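Long-range contacts in Serine/threonine-protein kinase PknE (Mycobacterium tuberculosis, PDB 2H34), which transfers phosphate from ATP to serine and threonine residues of proteins, through its protein kinase domain: residues K65-T70 against L109-R114; E93-P98 against I143-D148; L199-P204 against T222-E227. All blocks are in the same frame, centred on the assembly; numbering follows the deposited sequence.

Interaction 1 (K65-T70 against L109-R114)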
# COMPACT_ATOMS: atom_id res chain seq x y z
N LYS A 65 7.32 -6.33 -14.49
CA LYS A 65 6.94 -4.96 -14.77
C LYS A 65 7.78 -4.42 -15.91
O LYS A 65 9.00 -4.51 -15.88
CB LYS A 65 7.12 -4.08 -13.53
CG LYS A 65 6.85 -2.60 -13.78
CD LYS A 65 7.23 -1.73 -12.59
CE LYS A 65 6.11 -1.67 -11.56
NZ LYS A 65 6.62 -1.16 -10.26
N LEU A 66 7.10 -3.88 -16.93
CA LEU A 66 7.77 -3.25 -18.07
C LEU A 66 7.42 -1.78 -18.16
O LEU A 66 6.25 -1.42 -18.32
CB LEU A 66 7.36 -3.94 -19.37
CG LEU A 66 7.84 -5.37 -19.60
CD1 LEU A 66 7.13 -5.95 -20.81
CD2 LEU A 66 9.35 -5.40 -19.79
N MSE A 67 8.44 -0.93 -18.06
CA MSE A 67 8.23 0.52 -18.10
C MSE A 67 7.89 0.94 -19.54
O MSE A 67 8.84 0.86 -20.41
CB MSE A 67 9.47 1.26 -17.61
CG MSE A 67 10.34 0.48 -16.60
SE MSE A 67 9.55 0.18 -14.82
CE MSE A 67 11.22 -0.05 -13.76
N SER A 68 6.80 0.44 -20.00
CA SER A 68 6.38 0.37 -21.42
C SER A 68 6.69 1.58 -22.32
O SER A 68 6.98 2.69 -21.85
CB SER A 68 4.89 0.13 -21.49
OG SER A 68 4.49 -0.24 -22.81
N GLU A 69 6.71 1.34 -23.34
CA GLU A 69 6.82 2.23 -24.52
C GLU A 69 8.08 3.11 -24.50
O GLU A 69 8.18 4.14 -25.23
CB GLU A 69 5.54 3.07 -24.63
CG GLU A 69 5.51 4.14 -25.72
CD GLU A 69 5.88 3.64 -27.11
OE1 GLU A 69 5.32 2.61 -27.55
OE2 GLU A 69 6.72 4.29 -27.78
N THR A 70 9.04 2.70 -23.67
CA THR A 70 10.34 3.41 -23.56
C THR A 70 10.12 4.91 -23.31
O THR A 70 10.54 5.75 -24.12
CB THR A 70 11.22 3.15 -24.83
OG1 THR A 70 11.22 1.75 -25.14
CG2 THR A 70 12.65 3.63 -24.60
N LEU A 109 13.47 -1.27 -19.90
CA LEU A 109 13.86 -1.52 -18.52
C LEU A 109 12.82 -2.38 -17.81
O LEU A 109 11.63 -2.10 -17.86
CB LEU A 109 14.10 -0.21 -17.76
CG LEU A 109 15.28 0.67 -18.22
CD1 LEU A 109 15.64 1.72 -17.17
CD2 LEU A 109 16.50 -0.17 -18.56
N TYR A 110 13.30 -3.43 -17.16
CA TYR A 110 12.42 -4.42 -16.58
C TYR A 110 12.70 -4.62 -15.09
O TYR A 110 13.80 -4.35 -14.61
CB TYR A 110 12.54 -5.74 -17.35
CG TYR A 110 13.81 -6.52 -17.07
CD1 TYR A 110 15.03 -6.17 -17.67
CD2 TYR A 110 13.79 -7.63 -16.23
CE1 TYR A 110 16.19 -6.90 -17.41
CE2 TYR A 110 14.95 -8.37 -15.97
CZ TYR A 110 16.14 -8.00 -16.56
OH TYR A 110 17.27 -8.73 -16.29
N VAL A 111 11.67 -5.07 -14.36
CA VAL A 111 11.82 -5.58 -13.00
C VAL A 111 11.09 -6.92 -12.88
O VAL A 111 9.88 -7.01 -13.09
CB VAL A 111 11.30 -4.58 -11.93
CG1 VAL A 111 11.39 -5.20 -10.55
CG2 VAL A 111 12.10 -3.29 -11.97
N ASP A 112 11.84 -7.95 -12.55
CA ASP A 112 11.32 -9.30 -12.42
C ASP A 112 11.09 -9.60 -10.95
O ASP A 112 12.01 -9.51 -10.14
CB ASP A 112 12.31 -10.29 -13.02
CG ASP A 112 12.07 -11.73 -12.58
OD1 ASP A 112 11.21 -11.97 -11.71
OD2 ASP A 112 12.75 -12.62 -13.11
N MSE A 113 9.87 -9.98 -10.61
CA MSE A 113 9.52 -10.23 -9.21
C MSE A 113 8.69 -11.49 -9.04
O MSE A 113 8.09 -11.99 -9.99
CB MSE A 113 8.78 -9.03 -8.63
CG MSE A 113 7.92 -8.33 -9.64
SE MSE A 113 6.99 -6.79 -8.96
CE MSE A 113 8.33 -5.35 -9.27
N ARG A 114 8.67 -11.98 -7.80
CA ARG A 114 7.85 -13.10 -7.35
C ARG A 114 6.36 -12.85 -7.64
O ARG A 114 5.84 -11.76 -7.40
CB ARG A 114 8.10 -13.31 -5.85
CG ARG A 114 7.45 -14.52 -5.19
CD ARG A 114 8.51 -15.31 -4.42
NE ARG A 114 8.08 -15.77 -3.10
CZ ARG A 114 8.83 -16.51 -2.29
NH1 ARG A 114 10.05 -16.88 -2.67
NH2 ARG A 114 8.38 -16.89 -1.10
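With chi1 at 176°, Val111 turns CG1 away from its backbone N and leaves CG2 to meet the side chain of Met67, a selenomethionine. Bent at chi2 (-69°), the Met67 chain carries CE obliquely across to Val111 CG2, 3.8 Å away. On the way, its CG passes the CB of Leu109 at 4.0 Å.

The backbones run antiparallel. Lys65 and Val111 form a hydrogen-bonded pair: Lys65 N reaches Val111 O at 3.0 Å and Val111 N returns to Lys65 O at 3.1 Å. The next pair, Leu66 with Tyr110, is non-hydrogen-bonded, and on that side of the sheet Leu66 CD2 rests on Tyr110 CB at 4.0 Å. Beyond it the pairing fades into a weak bond from Met67 N to Leu109 O, 3.4 Å long; Met67 is the centre of an inverse gamma turn.

This is the strand pair of the kinase N-lobe that carries the lysine predicted to bind ATP. Lys65 and Val111 project from the same face, and the lysine NZ makes a salt bridge with Asp177, the aspartate of the DFG motif.

Around the contact, strand 60-66 lies between strands 49-55 and 108-114, with Leu66 against Tyr51. Strand 99-105 flanks 108-114 on its other side, where Asp101 takes a hydrogen bond from Tyr110 OH. Helix 75-88 lies over Met67 and Leu109, both touching its Met81.

Interaction 2 (E93-P98 against I143-D148)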
# COMPACT_ATOMS: atom_id res chain seq x y z
N GLU A 93 12.12 -7.41 4.16
CA GLU A 93 10.88 -7.63 4.85
C GLU A 93 10.02 -8.59 4.03
O GLU A 93 9.97 -8.48 2.80
CB GLU A 93 10.19 -6.29 5.05
CG GLU A 93 9.40 -6.18 6.32
CD GLU A 93 8.16 -7.03 6.27
OE1 GLU A 93 7.46 -6.99 5.23
OE2 GLU A 93 7.90 -7.77 7.26
N PRO A 94 9.39 -9.58 4.70
CA PRO A 94 8.62 -10.61 4.02
C PRO A 94 7.23 -10.24 3.49
O PRO A 94 6.62 -11.07 2.83
CB PRO A 94 8.49 -11.70 5.09
CG PRO A 94 8.48 -10.98 6.33
CD PRO A 94 9.43 -9.83 6.14
N HIS A 95 6.73 -9.04 3.78
CA HIS A 95 5.46 -8.58 3.22
C HIS A 95 5.70 -7.60 2.07
O HIS A 95 4.81 -6.85 1.65
CB HIS A 95 4.57 -7.94 4.28
CG HIS A 95 4.35 -8.83 5.45
ND1 HIS A 95 5.15 -8.78 6.57
CD2 HIS A 95 3.47 -9.83 5.65
CE1 HIS A 95 4.76 -9.72 7.42
NE2 HIS A 95 3.74 -10.37 6.88
N VAL A 96 6.92 -7.62 1.59
CA VAL A 96 7.25 -6.93 0.38
C VAL A 96 7.63 -8.02 -0.61
O VAL A 96 8.46 -8.88 -0.31
CB VAL A 96 8.36 -5.89 0.60
CG1 VAL A 96 7.90 -4.82 1.57
CG2 VAL A 96 9.61 -6.55 1.14
N VAL A 97 6.98 -7.98 -1.77
CA VAL A 97 7.32 -8.82 -2.91
C VAL A 97 8.82 -8.82 -3.15
O VAL A 97 9.43 -7.76 -3.26
CB VAL A 97 6.61 -8.32 -4.19
CG1 VAL A 97 6.96 -9.21 -5.37
CG2 VAL A 97 5.10 -8.26 -3.98
N PRO A 98 9.43 -10.03 -3.18
CA PRO A 98 10.83 -10.23 -3.55
C PRO A 98 11.08 -9.77 -4.97
O PRO A 98 10.25 -10.04 -5.85
CB PRO A 98 10.98 -11.75 -3.50
CG PRO A 98 9.92 -12.19 -2.57
CD PRO A 98 8.77 -11.29 -2.81
N ILE A 143 1.12 -4.88 6.60
CA ILE A 143 1.44 -3.81 5.67
C ILE A 143 2.26 -2.71 6.34
O ILE A 143 3.21 -2.20 5.74
CB ILE A 143 0.18 -3.21 5.00
CG1 ILE A 143 -0.36 -4.17 3.96
CG2 ILE A 143 0.48 -1.90 4.29
CD1 ILE A 143 -1.42 -5.01 4.50
N GLY A 144 1.91 -2.37 7.58
CA GLY A 144 2.66 -1.35 8.32
C GLY A 144 4.12 -1.77 8.45
O GLY A 144 5.05 -0.95 8.36
N SER A 145 4.29 -3.08 8.60
CA SER A 145 5.60 -3.69 8.65
C SER A 145 6.35 -3.45 7.35
O SER A 145 7.49 -2.98 7.37
CB SER A 145 5.46 -5.19 8.97
OG SER A 145 6.70 -5.82 9.02
N ALA A 146 5.70 -3.72 6.21
CA ALA A 146 6.30 -3.45 4.91
C ALA A 146 6.65 -1.97 4.76
O ALA A 146 7.74 -1.61 4.32
CB ALA A 146 5.37 -3.88 3.82
N LEU A 147 5.72 -1.10 5.16
CA LEU A 147 5.93 0.32 5.07
C LEU A 147 7.13 0.76 5.90
O LEU A 147 7.98 1.49 5.39
CB LEU A 147 4.68 1.06 5.52
CG LEU A 147 3.43 0.98 4.65
CD1 LEU A 147 2.27 1.70 5.34
CD2 LEU A 147 3.69 1.57 3.28
N ASP A 148 7.20 0.32 7.16
CA ASP A 148 8.34 0.66 8.03
C ASP A 148 9.67 0.30 7.35
O ASP A 148 10.62 1.09 7.33
CB ASP A 148 8.28 -0.12 9.34
CG ASP A 148 7.26 0.44 10.32
OD1 ASP A 148 6.81 1.61 10.22
OD2 ASP A 148 6.92 -0.34 11.25
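The polar part of this contact centres on the Glu93 carboxylate, which sits between Ser145 of the helix and His95 of its own loop. Ser145 OG, which lies beside the carbonyl carbon of its own residue (chi1 179°), gives OE2 of Glu93 a weak hydrogen bond of 2.9 Å. From the loop side, His95 ND1 bonds the same OE2 at 3.0 Å; OE2 accepts it through its syn lone pair, from a position 15° out of the imidazole plane. OE1 is taken by the backbone: His95 N meets it at 2.6 Å from above the carboxylate plane. The loop holds both oxygens and the helix one, which together probably limit rotation of the carboxylate.

The loop is the one that follows helix 75-88 and leads into strand 99-105, the αC–β4 loop of protein kinases. It makes a type I beta turn from Glu93 to Val96 and leans on helix 133-152, the αE helix of the C-lobe.

The apolar part converges on the Ala146 methyl. Val96 brings CG1 to 3.5 Å from Ala146 CB, while His95 CB lies 4.2 Å from the same methyl. Leu175 also packs on Ala146, and the His95 ring stacks with Phe172.

Interaction 3 (L199-P204 against T222-E227)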
# COMPACT_ATOMS: atom_id res chain seq x y z
N LEU A 199 -7.38 10.70 -2.94
CA LEU A 199 -7.52 11.60 -1.80
C LEU A 199 -8.10 10.97 -0.54
O LEU A 199 -7.93 11.54 0.55
CB LEU A 199 -8.37 12.81 -2.21
CG LEU A 199 -7.63 13.96 -2.89
CD1 LEU A 199 -7.13 13.58 -4.29
CD2 LEU A 199 -8.54 15.15 -2.98
N TYR A 200 -8.77 9.83 -0.67
CA TYR A 200 -9.39 9.18 0.49
C TYR A 200 -8.39 8.91 1.61
O TYR A 200 -8.78 8.83 2.78
CB TYR A 200 -10.04 7.85 0.13
CG TYR A 200 -11.23 7.91 -0.79
CD1 TYR A 200 -12.30 8.76 -0.52
CD2 TYR A 200 -11.31 7.06 -1.90
CE1 TYR A 200 -13.41 8.80 -1.37
CE2 TYR A 200 -12.42 7.08 -2.75
CZ TYR A 200 -13.47 7.95 -2.48
OH TYR A 200 -14.57 7.98 -3.31
N TYR A 201 -7.11 8.77 1.25
CA TYR A 201 -6.07 8.31 2.19
C TYR A 201 -4.93 9.31 2.39
O TYR A 201 -3.84 8.95 2.84
CB TYR A 201 -5.55 6.92 1.75
CG TYR A 201 -6.68 5.97 1.44
CD1 TYR A 201 -7.15 5.81 0.13
CD2 TYR A 201 -7.33 5.28 2.46
CE1 TYR A 201 -8.21 4.98 -0.15
CE2 TYR A 201 -8.40 4.45 2.18
CZ TYR A 201 -8.84 4.31 0.88
OH TYR A 201 -9.91 3.49 0.62
N MSE A 202 -5.18 10.59 2.08
CA MSE A 202 -4.12 11.58 2.03
C MSE A 202 -4.06 12.54 3.20
O MSE A 202 -5.02 13.26 3.48
CB MSE A 202 -4.19 12.38 0.75
CG MSE A 202 -3.30 11.88 -0.34
SE MSE A 202 -3.42 13.15 -1.81
CE MSE A 202 -3.21 11.80 -3.30
N ALA A 203 -2.90 12.55 3.86
CA ALA A 203 -2.61 13.51 4.92
C ALA A 203 -2.71 14.93 4.38
O ALA A 203 -2.47 15.15 3.20
CB ALA A 203 -1.22 13.24 5.50
N PRO A 204 -3.06 15.88 5.25
CA PRO A 204 -3.20 17.26 4.82
C PRO A 204 -1.88 17.88 4.37
O PRO A 204 -1.87 18.62 3.39
CB PRO A 204 -3.72 17.95 6.08
CG PRO A 204 -4.30 16.87 6.91
CD PRO A 204 -3.39 15.74 6.68
N THR A 222 -3.98 4.40 8.57
CA THR A 222 -5.00 4.56 9.58
C THR A 222 -6.38 4.75 8.93
O THR A 222 -7.37 4.18 9.40
CB THR A 222 -4.65 5.69 10.57
OG1 THR A 222 -3.27 5.58 10.93
CG2 THR A 222 -5.48 5.60 11.82
N CYS A 223 -6.44 5.54 7.86
CA CYS A 223 -7.63 5.56 7.01
C CYS A 223 -7.97 4.14 6.52
O CYS A 223 -9.12 3.69 6.62
CB CYS A 223 -7.43 6.48 5.81
SG CYS A 223 -7.05 8.21 6.22
N VAL A 224 -6.97 3.41 6.04
CA VAL A 224 -7.21 2.06 5.56
C VAL A 224 -7.77 1.17 6.68
O VAL A 224 -8.75 0.44 6.47
CB VAL A 224 -5.96 1.44 4.92
CG1 VAL A 224 -6.21 -0.02 4.61
CG2 VAL A 224 -5.60 2.17 3.65
N LEU A 225 -7.16 1.25 7.86
CA LEU A 225 -7.64 0.51 9.02
C LEU A 225 -9.10 0.87 9.28
O LEU A 225 -9.95 -0.02 9.40
CB LEU A 225 -6.78 0.82 10.24
CG LEU A 225 -7.25 0.29 11.61
CD1 LEU A 225 -7.38 -1.23 11.63
CD2 LEU A 225 -6.33 0.77 12.72
N TYR A 226 -9.37 2.17 9.35
CA TYR A 226 -10.73 2.67 9.53
C TYR A 226 -11.70 1.97 8.59
O TYR A 226 -12.70 1.40 9.04
CB TYR A 226 -10.80 4.16 9.27
CG TYR A 226 -12.18 4.75 9.55
CD1 TYR A 226 -12.57 5.08 10.85
CD2 TYR A 226 -13.10 4.96 8.51
CE1 TYR A 226 -13.83 5.61 11.10
CE2 TYR A 226 -14.35 5.49 8.76
CZ TYR A 226 -14.71 5.82 10.05
OH TYR A 226 -15.95 6.33 10.29
N GLU A 227 -11.37 2.00 7.30
CA GLU A 227 -12.24 1.43 6.28
C GLU A 227 -12.49 -0.06 6.48
O GLU A 227 -13.62 -0.52 6.28
CB GLU A 227 -11.69 1.68 4.88
CG GLU A 227 -12.72 1.35 3.81
CD GLU A 227 -12.32 1.82 2.43
OE1 GLU A 227 -11.37 2.64 2.32
OE2 GLU A 227 -12.98 1.38 1.46
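Tyr201 OH donates a hydrogen bond to Glu227 OE1, with the two oxygens 2.4 Å apart in the model. That is very short, but at 2.80 Å resolution the exact length should not be pressed. The orientation says more. OE1 lies at the edge of the tyrosine ring, in its plane, and the ring and carboxylate planes are 3° apart, while the two side chains as a whole cross at about a right angle. Glu227 gets there by stretching out, with CG anti to the backbone N (chi1 -168°) and the chain extended beyond it. The other carboxylate oxygen, OE2, stays 3.8 Å from Tyr201 OH.

Below the hydroxyl the same ring lies against the helix. Its CD2 meets Cys223 CB at 3.6 Å and Val224 CG2 at 3.8 Å, both coming in obliquely. Tyr200 CB stands 3.4 Å above one face of the Tyr201 ring, offset toward the rim, and Pro162 and Ala220 also touch the side chain.

The loop is the end of the kinase activation segment, running into the Ala-Pro-Glu (APE) motif, which starts at Ala203; the helix, 217-230, is αF, the central helix of the C-lobe. An equivalent tyrosine–glutamate pair is known in protein kinase A, where it joins the P+1 loop to αF. Here the tyrosine side chain also comes within about 5 Å of that of Asp159, the predicted proton acceptor.

As acceptor, the carboxylate would probably keep the phenol neutral, and the bond would satisfy the hydroxyl of the buried Tyr201. If the bond is as modelled, it would anchor the hydroxyl end of a ring whose CD2 side packs on Cys223 and Val224.

Interactions 1 and 2 are joined directly: Arg114 N of segment 109-114 probably hydrogen-bonds Pro98 O at 3.2 Å, and Met113 packs against Val97. Their centres are 21 Å apart, and the side chain of Val96 is about 12 Å from that of Lys65. The loop of interaction 2 comes from helix 75-88 of the N-lobe, rests on helix 133-152 of the C-lobe and goes on to strand 99-105. Interaction 3 lies deeper in the C-lobe, its nearest atoms about 7 Å from interaction 2 and about 18 Å from interaction 1. Interactions 1 and 3 sit on opposite sides of the chain's centre, one at the predicted nucleotide site, the other beside the predicted catalytic aspartate.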